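Local coordinates for protein bile salt hydrolase/transferase (Clostridium perfringens, PDB 2BJG) that hydrolyses the amide bond of glycine- and taurine-conjugated bile salts, releasing free bile acids, and also joins bile acids to amines, at residues Phe26-Ile31 and Leu55-Ile60; Ile31-Asn36 and Asn312-Tyr317. All coordinates share one frame; numbering follows the deposited sequence.

Contact 1 of 2, residues Phe26-Ile31 and Leu55-Ile60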
loop_
_atom_site.group_PDB
_atom_site.type_symbol
_atom_site.label_atom_id
_atom_site.label_comp_id
_atom_site.label_asym_id
_atom_site.label_seq_id
_atom_site.Cartn_x
_atom_site.Cartn_y
_atom_site.Cartn_z
ATOM N N PHE A 26 -16.062 26.652 -14.695
ATOM C CA PHE A 26 -16.645 27.776 -13.959
ATOM C C PHE A 26 -16.491 29.139 -14.655
ATOM O O PHE A 26 -16.371 30.165 -13.995
ATOM C CB PHE A 26 -16.191 27.800 -12.483
ATOM C CG PHE A 26 -14.711 28.035 -12.272
ATOM C CD1 PHE A 26 -14.250 29.274 -11.839
ATOM C CD2 PHE A 26 -13.786 27.003 -12.452
ATOM C CE1 PHE A 26 -12.885 29.503 -11.620
ATOM C CE2 PHE A 26 -12.413 27.217 -12.236
ATOM C CZ PHE A 26 -11.964 28.468 -11.818
ATOM N N ASN A 27 -16.544 29.131 -15.991
ATOM C CA ASN A 27 -16.372 30.337 -16.831
ATOM C C ASN A 27 -15.128 31.128 -16.482
ATOM O O ASN A 27 -15.149 32.363 -16.447
ATOM C CB ASN A 27 -17.595 31.262 -16.750
ATOM C CG ASN A 27 -17.698 32.221 -17.933
ATOM O OD1 ASN A 27 -17.361 31.875 -19.073
ATOM N ND2 ASN A 27 -18.175 33.430 -17.664
ATOM N N GLN A 28 -14.044 30.409 -16.223
ATOM C CA GLN A 28 -12.820 31.041 -15.778
ATOM C C GLN A 28 -12.109 31.760 -16.915
ATOM O O GLN A 28 -12.223 31.381 -18.080
ATOM C CB GLN A 28 -11.883 30.035 -15.094
ATOM C CG GLN A 28 -11.390 28.879 -15.971
ATOM C CD GLN A 28 -12.207 27.597 -15.812
ATOM O OE1 GLN A 28 -13.433 27.627 -15.740
ATOM N NE2 GLN A 28 -11.518 26.462 -15.774
ATOM N N SER A 29 -11.387 32.812 -16.548
ATOM C CA SER A 29 -10.464 33.491 -17.437
ATOM C C SER A 29 -9.346 34.090 -16.594
ATOM O O SER A 29 -9.443 34.149 -15.368
ATOM C CB SER A 29 -11.188 34.583 -18.228
ATOM O OG SER A 29 -11.728 35.561 -17.363
ATOM N N ILE A 30 -8.278 34.523 -17.250
ATOM C CA ILE A 30 -7.214 35.247 -16.567
ATOM C C ILE A 30 -7.671 36.688 -16.360
ATOM O O ILE A 30 -8.052 37.359 -17.316
ATOM C CB ILE A 30 -5.889 35.216 -17.373
ATOM C CG1 ILE A 30 -5.504 33.778 -17.741
ATOM C CG2 ILE A 30 -4.768 35.906 -16.600
ATOM C CD1 ILE A 30 -5.041 32.946 -16.585
ATOM N N ILE A 31 -7.640 37.153 -15.113
ATOM C CA ILE A 31 -8.112 38.492 -14.778
ATOM C C ILE A 31 -6.964 39.371 -14.305
ATOM O O ILE A 31 -6.229 38.993 -13.392
ATOM C CB ILE A 31 -9.184 38.474 -13.646
ATOM C CG1 ILE A 31 -10.170 37.301 -13.797
ATOM C CG2 ILE A 31 -9.890 39.825 -13.536
ATOM C CD1 ILE A 31 -11.075 37.373 -14.997
ATOM N N LEU A 55 -3.204 39.910 -10.568
ATOM C CA LEU A 55 -3.349 39.033 -11.735
ATOM C C LEU A 55 -3.568 37.577 -11.305
ATOM O O LEU A 55 -2.878 37.080 -10.418
ATOM C CB LEU A 55 -2.107 39.128 -12.639
ATOM C CG LEU A 55 -2.023 38.213 -13.871
ATOM C CD1 LEU A 55 -3.090 38.564 -14.897
ATOM C CD2 LEU A 55 -0.635 38.260 -14.506
ATOM N N GLY A 56 -4.522 36.895 -11.938
ATOM C CA GLY A 56 -4.768 35.486 -11.637
ATOM C C GLY A 56 -5.971 34.899 -12.346
ATOM O O GLY A 56 -6.573 35.549 -13.203
ATOM N N MET A 57 -6.316 33.666 -11.990
ATOM C CA MET A 57 -7.469 32.996 -12.571
ATOM C C MET A 57 -8.695 33.259 -11.713
ATOM O O MET A 57 -8.646 33.142 -10.489
ATOM C CB MET A 57 -7.233 31.487 -12.685
ATOM C CG MET A 57 -8.253 30.746 -13.556
ATOM S SD MET A 57 -7.946 30.866 -15.341
ATOM C CE MET A 57 -6.520 29.791 -15.535
ATOM N N GLY A 58 -9.788 33.612 -12.370
ATOM C CA GLY A 58 -11.058 33.795 -11.691
ATOM C C GLY A 58 -12.222 33.889 -12.650
ATOM O O GLY A 58 -12.124 33.487 -13.811
ATOM N N THR A 59 -13.331 34.417 -12.149
ATOM C CA THR A 59 -14.513 34.661 -12.961
ATOM C C THR A 59 -15.218 35.928 -12.465
ATOM O O THR A 59 -14.913 36.431 -11.379
ATOM C CB THR A 59 -15.461 33.431 -12.983
ATOM O OG1 THR A 59 -16.533 33.659 -13.908
ATOM C CG2 THR A 59 -16.028 33.136 -11.596
ATOM N N ILE A 60 -16.143 36.446 -13.271
ATOM C CA ILE A 60 -16.806 37.714 -12.966
ATOM C C ILE A 60 -18.325 37.521 -12.845
ATOM O O ILE A 60 -18.972 37.030 -13.769
ATOM C CB ILE A 60 -16.447 38.813 -14.012
ATOM C CG1 ILE A 60 -14.924 38.962 -14.140
ATOM C CG2 ILE A 60 -17.043 40.156 -13.607
ATOM C CD1 ILE A 60 -14.464 39.845 -15.285
#
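An antiparallel strand pair in one of the sheets of this Ntn-hydrolase fold joins S29-I31 to L55-I60. S29 and G58 form a hydrogen-bonded pair: S29 N gives its hydrogen to G58 O, and G58 N returns one to S29 O. I31 and G56 form the next such pair, and I31 N reaches G56 O at 2.7 Å. I30 and M57 make the non-hydrogen-bonded pair between them, with their CA atoms 4.6 Å apart. The short strand segments run at 124° to each other, a strongly twisted antiparallel pair.

On the face that carries I30 and M57, the thioether is folded back by bends at chi2 (80°) and chi3 (73°). This lays M57 CE against I30 CD1 at 3.6 Å and brings M57 SD to 3.6 Å from S29 O. I30 uses its other branch for L55: CG2 meets L55 CD1 at 3.6 Å. On the other face G56 and G58 have no side chains, and I31 CG1 lies 4.0 Å from G58 N.

Beyond the strand ladder, T59 OG1 donates to N27 O at 3.2 Å. The hydroxyl sits above the carbonyl plane, off its lone pairs. T59 CG2 comes to the edge of the F26 ring, while Q28 OE1 lies over one ring face and accepts from F26 N.

The M57 side chain is about 7 Å from that of R18, which binds deoxycholate. Y289 of strand 288-293 touches I30, L55 and M57. Strand 64-67 adds T66 beside T59 and F67 beside I31, and strand 315-318 flanks S29-I31 with T316 and Y317.

Contact 2 of 2, residues Ile31-Asn36 and Asn312-Tyr317; sequences IFIPRN and NEIKTY
I31, I33 and I314 form the close-packed side of this contact. I314 lies between the two isoleucines and gives a different branch to each. Its CG2, anti to its own backbone N, meets I31 CG2 at 3.7 Å. Its CG1 runs beside I33 CG1 at 4.1 Å, the two side chains pointing the same way. I314 CG2 also comes to 3.5 Å from F32 O. P65 touches both I33 and I314, and F67 touches I31 and I33, so strand 64-67 borders this apolar group. At the rim of the same face, I31 and T316 form a non-hydrogen-bonded pair, and T316 CG2 lies alongside I31 CD1 at 3.8 Å.

The backbone is joined at one hydrogen-bonded pair. F32 N donates to K315 O at 2.7 Å in a nearly straight bond (175° at the hydrogen). K315 N returns a longer bond to F32 O, 3.0 Å, with the donor tilted 17° from the carbonyl plane. F32 O also receives a weaker CA-H contact from I314. Past this pair the strand pairing stops, and P34 meets the 312-317 segment through its ring: CD lies 3.3 Å from E313 O.

The F32/K315 face and the N312-E313 end are looser. K315 CB sits at the edge of the phenyl ring, but the rest of the chain leads away. N312 and E313 are exposed and direct their CB atoms away from the partner segment. Further along, R35 turns to salt bridges with E73 and D310.

The ladder continues through Y317 and I30. It is an ordinary antiparallel pairing: strand 315-318 lies beside strand 29-33, on the edge away from 54-61, in an antiparallel sheet of the Ntn-hydrolase fold.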
loop_
_atom_site.group_PDB
_atom_site.type_symbol
_atom_site.label_atom_id
_atom_site.label_comp_id
_atom_site.label_asym_id
_atom_site.label_seq_id
_atom_site.Cartn_x
_atom_site.Cartn_y
_atom_site.Cartn_z
ATOM N N ILE A 31 -7.640 37.153 -15.113
ATOM C CA ILE A 31 -8.112 38.492 -14.778
ATOM C C ILE A 31 -6.964 39.371 -14.305
ATOM O O ILE A 31 -6.229 38.993 -13.392
ATOM C CB ILE A 31 -9.184 38.474 -13.646
ATOM C CG1 ILE A 31 -10.170 37.301 -13.797
ATOM C CG2 ILE A 31 -9.890 39.825 -13.536
ATOM C CD1 ILE A 31 -11.075 37.373 -14.997
ATOM N N PHE A 32 -6.820 40.541 -14.930
ATOM C CA PHE A 32 -5.900 41.572 -14.453
ATOM C C PHE A 32 -6.675 42.765 -13.897
ATOM O O PHE A 32 -7.613 43.252 -14.527
ATOM C CB PHE A 32 -4.942 42.030 -15.560
ATOM C CG PHE A 32 -4.133 43.252 -15.196
ATOM C CD1 PHE A 32 -3.047 43.154 -14.322
ATOM C CD2 PHE A 32 -4.466 44.503 -15.720
ATOM C CE1 PHE A 32 -2.299 44.284 -13.980
ATOM C CE2 PHE A 32 -3.729 45.641 -15.385
ATOM C CZ PHE A 32 -2.642 45.534 -14.514
ATOM N N ILE A 33 -6.279 43.214 -12.709
ATOM C CA ILE A 33 -6.864 44.400 -12.086
ATOM C C ILE A 33 -5.748 45.390 -11.749
ATOM O O ILE A 33 -4.826 45.059 -10.999
ATOM C CB ILE A 33 -7.681 44.061 -10.804
ATOM C CG1 ILE A 33 -8.701 42.946 -11.081
ATOM C CG2 ILE A 33 -8.362 45.321 -10.256
ATOM C CD1 ILE A 33 -9.448 42.436 -9.843
ATOM N N PRO A 34 -5.816 46.612 -12.313
ATOM C CA PRO A 34 -4.808 47.613 -11.967
ATOM C C PRO A 34 -4.964 48.066 -10.512
ATOM O O PRO A 34 -5.979 47.764 -9.876
ATOM C CB PRO A 34 -5.096 48.762 -12.945
ATOM C CG PRO A 34 -6.517 48.597 -13.336
ATOM C CD PRO A 34 -6.800 47.119 -13.287
ATOM N N ARG A 35 -3.962 48.761 -9.987
ATOM C CA ARG A 35 -4.050 49.284 -8.626
ATOM C C ARG A 35 -4.996 50.481 -8.558
ATOM O O ARG A 35 -5.361 51.046 -9.590
ATOM C CB ARG A 35 -2.665 49.599 -8.045
ATOM C CG ARG A 35 -1.842 50.615 -8.805
ATOM C CD ARG A 35 -0.355 50.390 -8.554
ATOM N NE ARG A 35 0.443 51.211 -9.450
ATOM C CZ ARG A 35 1.703 50.969 -9.800
ATOM N NH1 ARG A 35 2.351 49.909 -9.339
ATOM N NH2 ARG A 35 2.316 51.804 -10.627
ATOM N N ASN A 36 -5.398 50.841 -7.341
ATOM C CA ASN A 36 -6.394 51.890 -7.087
ATOM C C ASN A 36 -7.683 51.712 -7.906
ATOM O O ASN A 36 -8.244 52.678 -8.431
ATOM C CB ASN A 36 -5.784 53.293 -7.267
ATOM C CG ASN A 36 -6.556 54.379 -6.509
ATOM O OD1 ASN A 36 -6.859 54.239 -5.317
ATOM N ND2 ASN A 36 -6.866 55.473 -7.204
ATOM N N ASN A 312 -7.308 51.936 -15.801
ATOM C CA ASN A 312 -8.646 52.179 -15.262
ATOM C C ASN A 312 -9.669 51.106 -15.652
ATOM O O ASN A 312 -10.872 51.255 -15.389
ATOM C CB ASN A 312 -9.133 53.561 -15.696
ATOM C CG ASN A 312 -8.997 53.777 -17.183
ATOM O OD1 ASN A 312 -9.725 53.182 -17.980
ATOM N ND2 ASN A 312 -8.058 54.636 -17.573
ATOM N N GLU A 313 -9.181 50.035 -16.281
ATOM C CA GLU A 313 -10.022 48.926 -16.720
ATOM C C GLU A 313 -9.493 47.571 -16.247
ATOM O O GLU A 313 -8.283 47.328 -16.248
ATOM C CB GLU A 313 -10.112 48.897 -18.247
ATOM C CG GLU A 313 -11.080 49.899 -18.872
ATOM C CD GLU A 313 -11.029 49.877 -20.391
ATOM O OE1 GLU A 313 -11.160 48.782 -20.986
ATOM O OE2 GLU A 313 -10.854 50.958 -20.996
ATOM N N ILE A 314 -10.412 46.695 -15.851
ATOM C CA ILE A 314 -10.108 45.272 -15.709
ATOM C C ILE A 314 -9.857 44.694 -17.108
ATOM O O ILE A 314 -10.567 45.023 -18.062
ATOM C CB ILE A 314 -11.256 44.505 -14.994
ATOM C CG1 ILE A 314 -11.325 44.900 -13.516
ATOM C CG2 ILE A 314 -11.085 42.992 -15.134
ATOM C CD1 ILE A 314 -12.530 44.340 -12.771
ATOM N N LYS A 315 -8.822 43.869 -17.228
ATOM C CA LYS A 315 -8.544 43.164 -18.472
ATOM C C LYS A 315 -8.648 41.660 -18.241
ATOM O O LYS A 315 -8.234 41.158 -17.195
ATOM C CB LYS A 315 -7.165 43.562 -19.023
ATOM C CG LYS A 315 -6.726 42.858 -20.317
ATOM C CD LYS A 315 -7.695 43.100 -21.477
ATOM C CE LYS A 315 -7.305 42.307 -22.715
ATOM N NZ LYS A 315 -6.377 43.068 -23.608
ATOM N N THR A 316 -9.230 40.954 -19.212
ATOM C CA THR A 316 -9.318 39.499 -19.159
ATOM C C THR A 316 -8.638 38.834 -20.358
ATOM O O THR A 316 -8.526 39.427 -21.438
ATOM C CB THR A 316 -10.787 38.995 -19.027
ATOM O OG1 THR A 316 -11.475 39.163 -20.271
ATOM C CG2 THR A 316 -11.533 39.739 -17.912
ATOM N N TYR A 317 -8.187 37.599 -20.155
ATOM C CA TYR A 317 -7.561 36.804 -21.209
ATOM C C TYR A 317 -8.230 35.446 -21.276
ATOM O O TYR A 317 -8.414 34.786 -20.242
ATOM C CB TYR A 317 -6.060 36.646 -20.956
ATOM C CG TYR A 317 -5.334 37.962 -20.952
ATOM C CD1 TYR A 317 -4.866 38.518 -22.142
ATOM C CD2 TYR A 317 -5.141 38.671 -19.766
ATOM C CE1 TYR A 317 -4.211 39.735 -22.152
ATOM C CE2 TYR A 317 -4.484 39.896 -19.765
ATOM C CZ TYR A 317 -4.025 40.416 -20.964
ATOM O OH TYR A 317 -3.379 41.621 -21.000
#

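Overall arrangement
From the N terminus, the chain enters strand 29-33 through F26-Q28. A run of 23 residues separates 26-31 from 55-60, where contact 1 closes a short loop that contains strands 38-40 and 47-49. Contact 2 closes a far longer one: 275 residues intervene before 312-317 comes back to the same strand. The segments alternate along the chain, so the two contacts cross. They share I31 and use both edges of strand 29-33, with I30 O probably bonded to Y317 N between them. Together they place strand 29-33 between 54-61 and 315-318, tying the early part of the chain to its late part in one sheet.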